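Local coordinates for protein apical membrane antigen AMA1 (Toxoplasma gondii ME49, PDB 4YIV) that takes part in host cell invasion as a microneme protein of the moving junction, the ring formed between the parasite's apical tip and the host cell membrane, at residues R26-Y38 and P291-Y303. Residues are numbered along the deposited sequence; the frame is centred on the assembly and turned at random. Where two conformers were deposited one is given.
With CO (cobalt (II) ion), chain I; CO (cobalt (II) ion), chain G; NAG (2-acetamido-2-deoxy-beta-D-glucopyranose), chain B.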
ATOM      1  N   ARG A  26       7.496 -11.708   1.553  1.00 29.45           N
ATOM      2  CA  ARG A  26       6.599 -10.606   1.852  1.00 27.77           C
ATOM      3  C   ARG A  26       6.866  -9.388   0.978  1.00 29.89           C
ATOM      4  O   ARG A  26       6.034  -8.469   0.920  1.00 29.97           O
ATOM      5  CB  ARG A  26       6.689 -10.227   3.329  1.00 29.43           C
ATOM      6  CG  ARG A  26       7.920  -9.504   3.723  1.00 32.23           C
ATOM      7  CD  ARG A  26       8.053  -9.392   5.235  1.00 41.43           C
ATOM      8  NE  ARG A  26       7.782 -10.661   5.899  1.00 50.18           N
ATOM      9  CZ  ARG A  26       7.738 -10.835   7.216  1.00 57.25           C
ATOM     10  NH1 ARG A  26       7.960  -9.808   8.046  1.00 57.44           N
ATOM     11  NH2 ARG A  26       7.478 -12.050   7.689  1.00 55.85           N
ATOM     12  N   PHE A  27       8.015  -9.368   0.306  1.00 28.35           N
ATOM     13  CA  PHE A  27       8.373  -8.216  -0.503  1.00 27.68           C
ATOM     14  C   PHE A  27       7.964  -8.364  -1.949  1.00 27.54           C
ATOM     15  O   PHE A  27       8.157  -7.444  -2.743  1.00 32.86           O
ATOM     16  CB  PHE A  27       9.863  -7.961  -0.411  1.00 26.33           C
ATOM     17  CG  PHE A  27      10.312  -7.598   0.970  1.00 29.13           C
ATOM     18  CD1 PHE A  27       9.876  -6.433   1.555  1.00 25.12           C
ATOM     19  CD2 PHE A  27      11.126  -8.454   1.708  1.00 34.03           C
ATOM     20  CE1 PHE A  27      10.263  -6.091   2.835  1.00 30.61           C
ATOM     21  CE2 PHE A  27      11.516  -8.123   2.986  1.00 30.31           C
ATOM     22  CZ  PHE A  27      11.095  -6.945   3.553  1.00 29.95           C
ATOM     23  N   ASN A  28       7.424  -9.512  -2.314  1.00 27.58           N
ATOM     24  CA  ASN A  28       7.016  -9.762  -3.690  1.00 28.33           C
ATOM     25  C   ASN A  28       5.597  -9.328  -3.947  1.00 20.81           C
ATOM     26  O   ASN A  28       4.706 -10.079  -3.831  1.00 23.98           O
ATOM     27  CB  ASN A  28       7.230 -11.220  -4.108  1.00 31.44           C
ATOM     28  CG  ASN A  28       7.084 -11.424  -5.607  1.00 38.53           C
ATOM     29  OD1 ASN A  28       6.527 -10.593  -6.288  1.00 36.37           O
ATOM     30  ND2 ASN A  28       7.614 -12.523  -6.120  1.00 27.17           N
ATOM     31  N   LEU A  29       5.432  -8.076  -4.295  1.00 25.91           N
ATOM     32  CA  LEU A  29       4.104  -7.527  -4.528  1.00 23.06           C
ATOM     33  C   LEU A  29       3.443  -8.060  -5.796  1.00 25.18           C
ATOM     34  O   LEU A  29       2.226  -7.973  -5.967  1.00 20.32           O
ATOM     35  CB  LEU A  29       4.183  -6.009  -4.587  1.00 21.81           C
ATOM     36  CG  LEU A  29       4.577  -5.395  -3.248  1.00 18.17           C
ATOM     37  CD1 LEU A  29       5.092  -3.955  -3.368  1.00 22.88           C
ATOM     38  CD2 LEU A  29       3.329  -5.448  -2.288  1.00 21.23           C
ATOM     39  N   THR A  30       4.219  -8.619  -6.707  1.00 25.67           N
ATOM     40  CA  THR A  30       3.579  -9.245  -7.864  1.00 25.35           C
ATOM     41  C   THR A  30       2.834 -10.536  -7.481  1.00 29.89           C
ATOM     42  O   THR A  30       1.774 -10.866  -8.014  1.00 35.03           O
ATOM     43  CB  THR A  30       4.621  -9.585  -8.961  1.00 32.13           C
ATOM     44  OG1 THR A  30       5.401  -8.420  -9.255  1.00 31.96           O
ATOM     45  CG2 THR A  30       3.907 -10.042 -10.207  1.00 37.75           C
ATOM     46  N   HIS A  31       3.479 -11.257  -6.561  1.00 28.25           N
ATOM     47  CA  HIS A  31       3.028 -12.543  -6.046  1.00 32.43           C
ATOM     48  C   HIS A  31       1.760 -12.468  -5.194  1.00 32.23           C
ATOM     49  O   HIS A  31       0.790 -13.142  -5.436  1.00 30.90           O
ATOM     50  CB  HIS A  31       4.174 -13.213  -5.259  1.00 40.53           C
ATOM     51  CG  HIS A  31       3.865 -14.604  -4.794  1.00 43.59           C
ATOM     52  ND1 HIS A  31       3.084 -15.474  -5.522  1.00 43.36           N
ATOM     53  CD2 HIS A  31       4.255 -15.284  -3.688  1.00 48.87           C
ATOM     54  CE1 HIS A  31       2.985 -16.623  -4.879  1.00 41.45           C
ATOM     55  NE2 HIS A  31       3.687 -16.534  -3.762  1.00 23.32           N
ATOM     56  N   HIS A  32       1.776 -11.623  -4.189  1.00 29.57           N
ATOM     57  CA  HIS A  32       0.726 -11.553  -3.193  0.60 30.58           C
ATOM     58  C   HIS A  32      -0.271 -10.422  -3.469  1.00 28.94           C
ATOM     59  O   HIS A  32      -1.471 -10.602  -3.483  1.00 36.81           O
ATOM     60  CB  HIS A  32       1.417 -11.380  -1.842  0.60 29.00           C
ATOM     61  CG  HIS A  32       2.484 -12.391  -1.612  0.60 30.85           C
ATOM     62  ND1 HIS A  32       3.691 -12.104  -1.016  0.60 26.35           N
ATOM     63  CD2 HIS A  32       2.517 -13.708  -1.919  0.60 34.76           C
ATOM     64  CE1 HIS A  32       4.417 -13.201  -0.960  0.60 34.60           C
ATOM     65  NE2 HIS A  32       3.720 -14.190  -1.481  0.60 39.17           N
ATOM     66  N   HIS A  33       0.263  -9.227  -3.700  1.00 22.46           N
ATOM     67  CA  HIS A  33      -0.662  -8.091  -3.867  1.00 23.24           C
ATOM     68  C   HIS A  33      -1.441  -8.183  -5.195  1.00 20.95           C
ATOM     69  O   HIS A  33      -2.665  -8.055  -5.209  1.00 20.02           O
ATOM     70  CB  HIS A  33       0.078  -6.732  -3.786  1.00 22.77           C
ATOM     71  CG  HIS A  33      -0.832  -5.544  -3.957  1.00 21.39           C
ATOM     72  ND1 HIS A  33      -1.808  -5.219  -3.039  1.00 22.36           N
ATOM     73  CD2 HIS A  33      -0.915  -4.606  -4.940  1.00 19.17           C
ATOM     74  CE1 HIS A  33      -2.455  -4.138  -3.450  1.00 18.75           C
ATOM     75  NE2 HIS A  33      -1.933  -3.748  -4.600  1.00 20.14           N
ATOM     76  N   GLN A  34      -0.700  -8.361  -6.293  1.00 21.66           N
ATOM     77  CA  GLN A  34      -1.247  -8.778  -7.594  1.00 23.70           C
ATOM     78  C   GLN A  34      -2.102  -7.729  -8.329  1.00 25.44           C
ATOM     79  O   GLN A  34      -2.857  -8.064  -9.242  1.00 25.28           O
ATOM     80  CB  GLN A  34      -2.074 -10.066  -7.434  1.00 22.40           C
ATOM     81  CG  GLN A  34      -1.241 -11.252  -7.095  1.00 29.05           C
ATOM     82  CD  GLN A  34      -2.084 -12.492  -6.952  1.00 37.86           C
ATOM     83  OE1 GLN A  34      -2.529 -12.827  -5.865  1.00 38.57           O
ATOM     84  NE2 GLN A  34      -2.330 -13.167  -8.067  1.00 41.97           N
ATOM     85  N   SER A  35      -1.951  -6.463  -7.979  1.00 22.71           N
ATOM     86  CA  SER A  35      -2.752  -5.422  -8.614  1.00 19.86           C
ATOM     87  C   SER A  35      -2.028  -4.094  -8.521  1.00 17.84           C
ATOM     88  O   SER A  35      -0.947  -4.021  -7.968  1.00 19.85           O
ATOM     89  CB  SER A  35      -4.124  -5.334  -7.947  1.00 21.90           C
ATOM     90  OG  SER A  35      -5.052  -4.670  -8.786  1.00 23.13           O
ATOM     91  N   GLY A  36      -2.620  -3.034  -9.072  1.00 17.56           N
ATOM     92  CA  GLY A  36      -2.057  -1.718  -8.922  1.00 20.73           C
ATOM     93  C   GLY A  36      -1.972  -1.305  -7.456  1.00 19.75           C
ATOM     94  O   GLY A  36      -2.715  -1.811  -6.602  1.00 17.26           O
ATOM     95  N   ILE A  37      -1.036  -0.412  -7.174  1.00 20.13           N
ATOM     96  CA  ILE A  37      -0.805   0.081  -5.812  1.00 19.92           C
ATOM     97  C   ILE A  37      -1.168   1.553  -5.757  1.00 20.41           C
ATOM     98  O   ILE A  37      -1.924   1.990  -4.892  1.00 19.81           O
ATOM     99  CB  ILE A  37       0.642  -0.135  -5.419  1.00 17.78           C
ATOM    100  CG1 ILE A  37       0.934  -1.645  -5.374  1.00 17.20           C
ATOM    101  CG2 ILE A  37       0.925   0.513  -4.039  1.00 21.16           C
ATOM    102  CD1 ILE A  37       2.359  -1.982  -5.218  1.00 21.00           C
ATOM    103  N   TYR A  38      -0.598   2.331  -6.689  1.00 20.85           N
ATOM    104  CA  TYR A  38      -0.884   3.747  -6.719  1.00 18.90           C
ATOM    105  C   TYR A  38      -2.352   3.944  -7.059  1.00 18.40           C
ATOM    106  O   TYR A  38      -3.117   4.542  -6.294  1.00 20.52           O
ATOM    107  CB  TYR A  38       0.049   4.441  -7.720  1.00 21.14           C
ATOM    108  CG  TYR A  38      -0.163   5.928  -7.835  1.00 20.65           C
ATOM    109  CD1 TYR A  38       0.324   6.797  -6.878  1.00 21.98           C
ATOM    110  CD2 TYR A  38      -0.829   6.453  -8.925  1.00 23.76           C
ATOM    111  CE1 TYR A  38       0.130   8.174  -7.004  1.00 25.28           C
ATOM    112  CE2 TYR A  38      -1.017   7.802  -9.073  1.00 22.54           C
ATOM    113  CZ  TYR A  38      -0.533   8.665  -8.113  1.00 26.34           C
ATOM    114  OH  TYR A  38      -0.723  10.012  -8.283  1.00 31.18           O
ATOM    115  N   PRO A 291      -3.618  -2.271 -18.869  1.00 58.40           N
ATOM    116  CA  PRO A 291      -4.083  -1.338 -17.840  1.00 47.21           C
ATOM    117  C   PRO A 291      -4.284  -2.090 -16.529  1.00 36.84           C
ATOM    118  O   PRO A 291      -4.893  -1.536 -15.620  1.00 38.01           O
ATOM    119  CB  PRO A 291      -5.413  -0.834 -18.395  1.00 45.02           C
ATOM    120  CG  PRO A 291      -5.985  -2.057 -19.043  1.00 40.68           C
ATOM    121  CD  PRO A 291      -4.755  -2.830 -19.630  1.00 54.69           C
ATOM    122  N   HIS A 292      -3.841  -3.354 -16.492  1.00 37.46           N
ATOM    123  CA  HIS A 292      -3.794  -4.184 -15.296  1.00 33.58           C
ATOM    124  C   HIS A 292      -2.322  -4.462 -14.993  1.00 34.76           C
ATOM    125  O   HIS A 292      -1.722  -5.348 -15.593  1.00 33.69           O
ATOM    126  CB  HIS A 292      -4.569  -5.508 -15.468  1.00 36.66           C
ATOM    127  CG  HIS A 292      -6.024  -5.330 -15.775  1.00 39.87           C
ATOM    128  ND1 HIS A 292      -6.468  -4.675 -16.900  1.00 52.25           N
ATOM    129  CD2 HIS A 292      -7.131  -5.738 -15.115  1.00 36.85           C
ATOM    130  CE1 HIS A 292      -7.793  -4.664 -16.906  1.00 51.51           C
ATOM    131  NE2 HIS A 292      -8.222  -5.301 -15.831  1.00 40.77           N
ATOM    132  N   SER A 293      -1.745  -3.705 -14.063  1.00 23.17           N
ATOM    133  CA  SER A 293      -0.313  -3.832 -13.725  1.00 20.71           C
ATOM    134  C   SER A 293       0.035  -5.193 -13.179  1.00 21.80           C
ATOM    135  O   SER A 293       1.181  -5.617 -13.259  1.00 24.33           O
ATOM    136  CB  SER A 293       0.087  -2.753 -12.687  1.00 21.89           C
ATOM    137  OG  SER A 293      -0.599  -3.015 -11.460  1.00 21.77           O
ATOM    138  N   GLY A 294      -0.946  -5.869 -12.589  1.00 22.40           N
ATOM    139  CA  GLY A 294      -0.702  -7.070 -11.822  1.00 24.86           C
ATOM    140  C   GLY A 294       0.272  -6.906 -10.662  1.00 24.51           C
ATOM    141  O   GLY A 294       0.789  -7.906 -10.138  1.00 22.35           O
ATOM    142  N   GLY A 295       0.565  -5.666 -10.269  1.00 22.34           N
ATOM    143  CA  GLY A 295       1.508  -5.436  -9.171  1.00 21.54           C
ATOM    144  C   GLY A 295       2.934  -5.214  -9.626  1.00 23.33           C
ATOM    145  O   GLY A 295       3.822  -4.982  -8.806  1.00 21.51           O
ATOM    146  N   VAL A 296       3.155  -5.290 -10.941  1.00 23.06           N
ATOM    147  CA  VAL A 296       4.464  -5.039 -11.517  1.00 24.00           C
ATOM    148  C   VAL A 296       4.745  -3.557 -11.595  1.00 24.34           C
ATOM    149  O   VAL A 296       3.901  -2.797 -12.067  1.00 25.16           O
ATOM    150  CB  VAL A 296       4.573  -5.636 -12.953  1.00 29.12           C
ATOM    151  CG1 VAL A 296       5.980  -5.398 -13.521  1.00 25.22           C
ATOM    152  CG2 VAL A 296       4.196  -7.134 -12.943  1.00 27.27           C
ATOM    153  N   GLY A 297       5.945  -3.140 -11.216  1.00 22.68           N
ATOM    154  CA  GLY A 297       6.255  -1.730 -11.201  1.00 25.00           C
ATOM    155  C   GLY A 297       7.432  -1.366 -10.325  1.00 24.30           C
ATOM    156  O   GLY A 297       7.980  -2.228  -9.636  1.00 26.19           O
ATOM    157  N   ARG A 298       7.851  -0.110 -10.378  1.00 22.41           N
ATOM    158  CA  ARG A 298       8.995   0.386  -9.628  1.00 23.60           C
ATOM    159  C   ARG A 298       8.467   0.683  -8.239  1.00 23.01           C
ATOM    160  O   ARG A 298       8.281   1.809  -7.868  1.00 23.16           O
ATOM    161  CB  ARG A 298       9.498   1.662 -10.285  1.00 22.85           C
ATOM    162  CG  ARG A 298      10.829   2.148  -9.769  1.00 23.86           C
ATOM    163  CD  ARG A 298      11.258   3.485 -10.346  1.00 29.08           C
ATOM    164  NE  ARG A 298      11.428   3.469 -11.784  1.00 31.59           N
ATOM    165  CZ  ARG A 298      10.825   4.289 -12.631  1.00 28.77           C
ATOM    166  NH1 ARG A 298      10.024   5.234 -12.212  1.00 26.74           N
ATOM    167  NH2 ARG A 298      11.068   4.177 -13.908  1.00 35.14           N
ATOM    168  N   ASN A 299       8.239  -0.388  -7.510  1.00 22.45           N
ATOM    169  CA  ASN A 299       7.599  -0.388  -6.197  1.00 22.32           C
ATOM    170  C   ASN A 299       8.545  -0.385  -4.999  1.00 23.19           C
ATOM    171  O   ASN A 299       8.085  -0.278  -3.851  1.00 20.30           O
ATOM    172  CB  ASN A 299       6.733  -1.632  -6.039  1.00 22.80           C
ATOM    173  CG  ASN A 299       5.689  -1.765  -7.108  1.00 25.64           C
ATOM    174  OD1 ASN A 299       5.215  -0.776  -7.658  1.00 23.17           O
ATOM    175  ND2 ASN A 299       5.290  -2.992  -7.373  1.00 22.71           N
ATOM    176  N   TYR A 300       9.843  -0.486  -5.269  1.00 21.01           N
ATOM    177  CA  TYR A 300      10.831  -0.860  -4.263  1.00 22.54           C
ATOM    178  C   TYR A 300      11.907   0.171  -4.184  1.00 25.44           C
ATOM    179  O   TYR A 300      12.343   0.731  -5.202  1.00 23.55           O
ATOM    180  CB  TYR A 300      11.441  -2.238  -4.602  1.00 20.94           C
ATOM    181  CG  TYR A 300      10.415  -3.254  -4.902  1.00 22.67           C
ATOM    182  CD1 TYR A 300       9.714  -3.866  -3.867  1.00 22.12           C
ATOM    183  CD2 TYR A 300      10.091  -3.592  -6.199  1.00 23.86           C
ATOM    184  CE1 TYR A 300       8.757  -4.758  -4.101  1.00 23.88           C
ATOM    185  CE2 TYR A 300       9.109  -4.514  -6.452  1.00 22.62           C
ATOM    186  CZ  TYR A 300       8.453  -5.097  -5.391  1.00 25.74           C
ATOM    187  OH  TYR A 300       7.468  -6.009  -5.593  1.00 25.10           O
ATOM    188  N   GLY A 301      12.355   0.468  -2.974  1.00 24.59           N
ATOM    189  CA  GLY A 301      13.439   1.407  -2.870  1.00 22.88           C
ATOM    190  C   GLY A 301      14.124   1.416  -1.535  1.00 26.65           C
ATOM    191  O   GLY A 301      13.660   0.764  -0.577  1.00 27.43           O
ATOM    192  N   PHE A 302      15.242   2.125  -1.479  1.00 24.73           N
ATOM    193  CA  PHE A 302      15.851   2.427  -0.184  1.00 24.94           C
ATOM    194  C   PHE A 302      16.562   3.740  -0.110  1.00 28.87           C
ATOM    195  O   PHE A 302      17.109   4.268  -1.081  1.00 25.79           O
ATOM    196  CB  PHE A 302      16.824   1.312   0.256  1.00 23.45           C
ATOM    197  CG  PHE A 302      17.921   0.982  -0.740  1.00 25.15           C
ATOM    198  CD1 PHE A 302      19.122   1.698  -0.763  1.00 26.92           C
ATOM    199  CD2 PHE A 302      17.755  -0.073  -1.640  1.00 26.72           C
ATOM    200  CE1 PHE A 302      20.144   1.346  -1.672  1.00 25.23           C
ATOM    201  CE2 PHE A 302      18.770  -0.435  -2.529  1.00 26.41           C
ATOM    202  CZ  PHE A 302      19.960   0.279  -2.540  1.00 27.24           C
ATOM    203  N   TYR A 303      16.500   4.271   1.100  1.00 26.15           N
ATOM    204  CA  TYR A 303      17.294   5.390   1.495  1.00 27.58           C
ATOM    205  C   TYR A 303      18.687   4.899   1.871  1.00 28.05           C
ATOM    206  O   TYR A 303      18.830   3.836   2.478  1.00 25.65           O
ATOM    207  CB  TYR A 303      16.633   6.078   2.658  1.00 28.11           C
ATOM    208  CG  TYR A 303      17.469   7.167   3.210  1.00 28.30           C
ATOM    209  CD1 TYR A 303      18.409   6.896   4.192  1.00 33.08           C
ATOM    210  CD2 TYR A 303      17.332   8.468   2.759  1.00 31.88           C
ATOM    211  CE1 TYR A 303      19.188   7.880   4.706  1.00 34.82           C
ATOM    212  CE2 TYR A 303      18.127   9.468   3.269  1.00 33.22           C
ATOM    213  CZ  TYR A 303      19.046   9.156   4.256  1.00 34.43           C
ATOM    214  OH  TYR A 303      19.858  10.112   4.807  1.00 33.90           O
TER
HETATM  215 CO    CO I 508       3.684 -16.962  -2.096  0.75 56.83          CO
HETATM  216 CO    CO G 506     -10.315  -4.252 -16.142  1.00 44.15          CO
HETATM  217  C1  NAG B 501       7.773 -12.874  -7.551  1.00 43.94           C
HETATM  218  C2  NAG B 501       8.885 -13.755  -8.111  1.00 45.99           C
HETATM  219  C3  NAG B 501       8.648 -14.084  -9.578  1.00 44.26           C
HETATM  220  C4  NAG B 501       7.247 -14.644  -9.761  1.00 46.70           C
HETATM  221  C5  NAG B 501       6.221 -13.680  -9.179  1.00 47.63           C
HETATM  222  C6  NAG B 501       4.808 -14.232  -9.336  1.00 42.92           C
HETATM  223  C7  NAG B 501      10.834 -13.139  -6.802  1.00 41.61           C
HETATM  224  C8  NAG B 501      12.076 -12.301  -6.739  1.00 37.97           C
HETATM  225  N2  NAG B 501      10.168 -13.096  -7.953  1.00 42.39           N
HETATM  226  O3  NAG B 501       9.612 -15.048 -10.016  1.00 54.61           O
HETATM  227  O4  NAG B 501       6.986 -14.840 -11.154  1.00 56.28           O
HETATM  228  O5  NAG B 501       6.487 -13.450  -7.795  1.00 42.01           O
HETATM  229  O6  NAG B 501       4.658 -15.399  -8.521  1.00 47.36           O
HETATM  230  O7  NAG B 501      10.460 -13.819  -5.860  1.00 50.33           O
HETATM  231  O   HOH W   1       6.301  -5.842  -8.148  1.00 24.78           O
HETATM  232  O   HOH W   2       0.459 -10.519 -10.771  1.00 34.94           O
HETATM  233  O   HOH W   3      -3.837  -4.946 -11.913  1.00 23.04           O
HETATM  234  O   HOH W   4     -10.119  -3.305 -13.989  1.00 30.84           O
HETATM  235  O   HOH W   5       5.382 -18.524  -3.017  1.00 53.24           O
HETATM  236  O   HOH W   6       2.975 -18.821  -2.748  1.00 41.07           O
HETATM  237  O   HOH W   7       1.681 -17.096  -1.369  1.00 49.23           O
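Ser-35 and Gly-294 bring the backbones within 4.1 Å (CA to CA), where a type I' turn, Ser-293 to Val-296, packs against the loop that follows helix 18-25 in the AMA1 ectodomain. Glycine suits both central turn positions: Gly-294 has positive phi, and the hydrogen-only CA of Gly-295 lets the turn lie close to Leu-29 O. Contacts of the CA-H...O kind join the backbones, Gly-295 CA lying 3.1 Å from Ser-35 O. Ser-293 OG accepts from Gly-295 N in an ST turn and is also hydrogen-bonded to Asp-279 OD1.

A direct hydrogen bond crosses from Leu-29 N to Tyr-300 OH, 3.2 Å and bent to 151°. Tyrosine provides both reach and a polar end: its CG lies beside its own backbone N (chi1 -49°), and the hydroxyl reaches the backbone N of Leu-29.

Beside this bond, Leu-29 and Tyr-300 run alongside each other with their ends pointing opposite ways, Leu-29 CD1 3.8 Å from Tyr-300 CE1. In a separate contact, Ile-37 CD1 packs against the Asn-299 amide, whose OD1 accepts from Ala-277 N.

Water completes the interface. One molecule lies 2.9 Å from Thr-30 OG1 and 2.8 Å from Tyr-300 OH while donating to Gly-295 O at 2.7 Å.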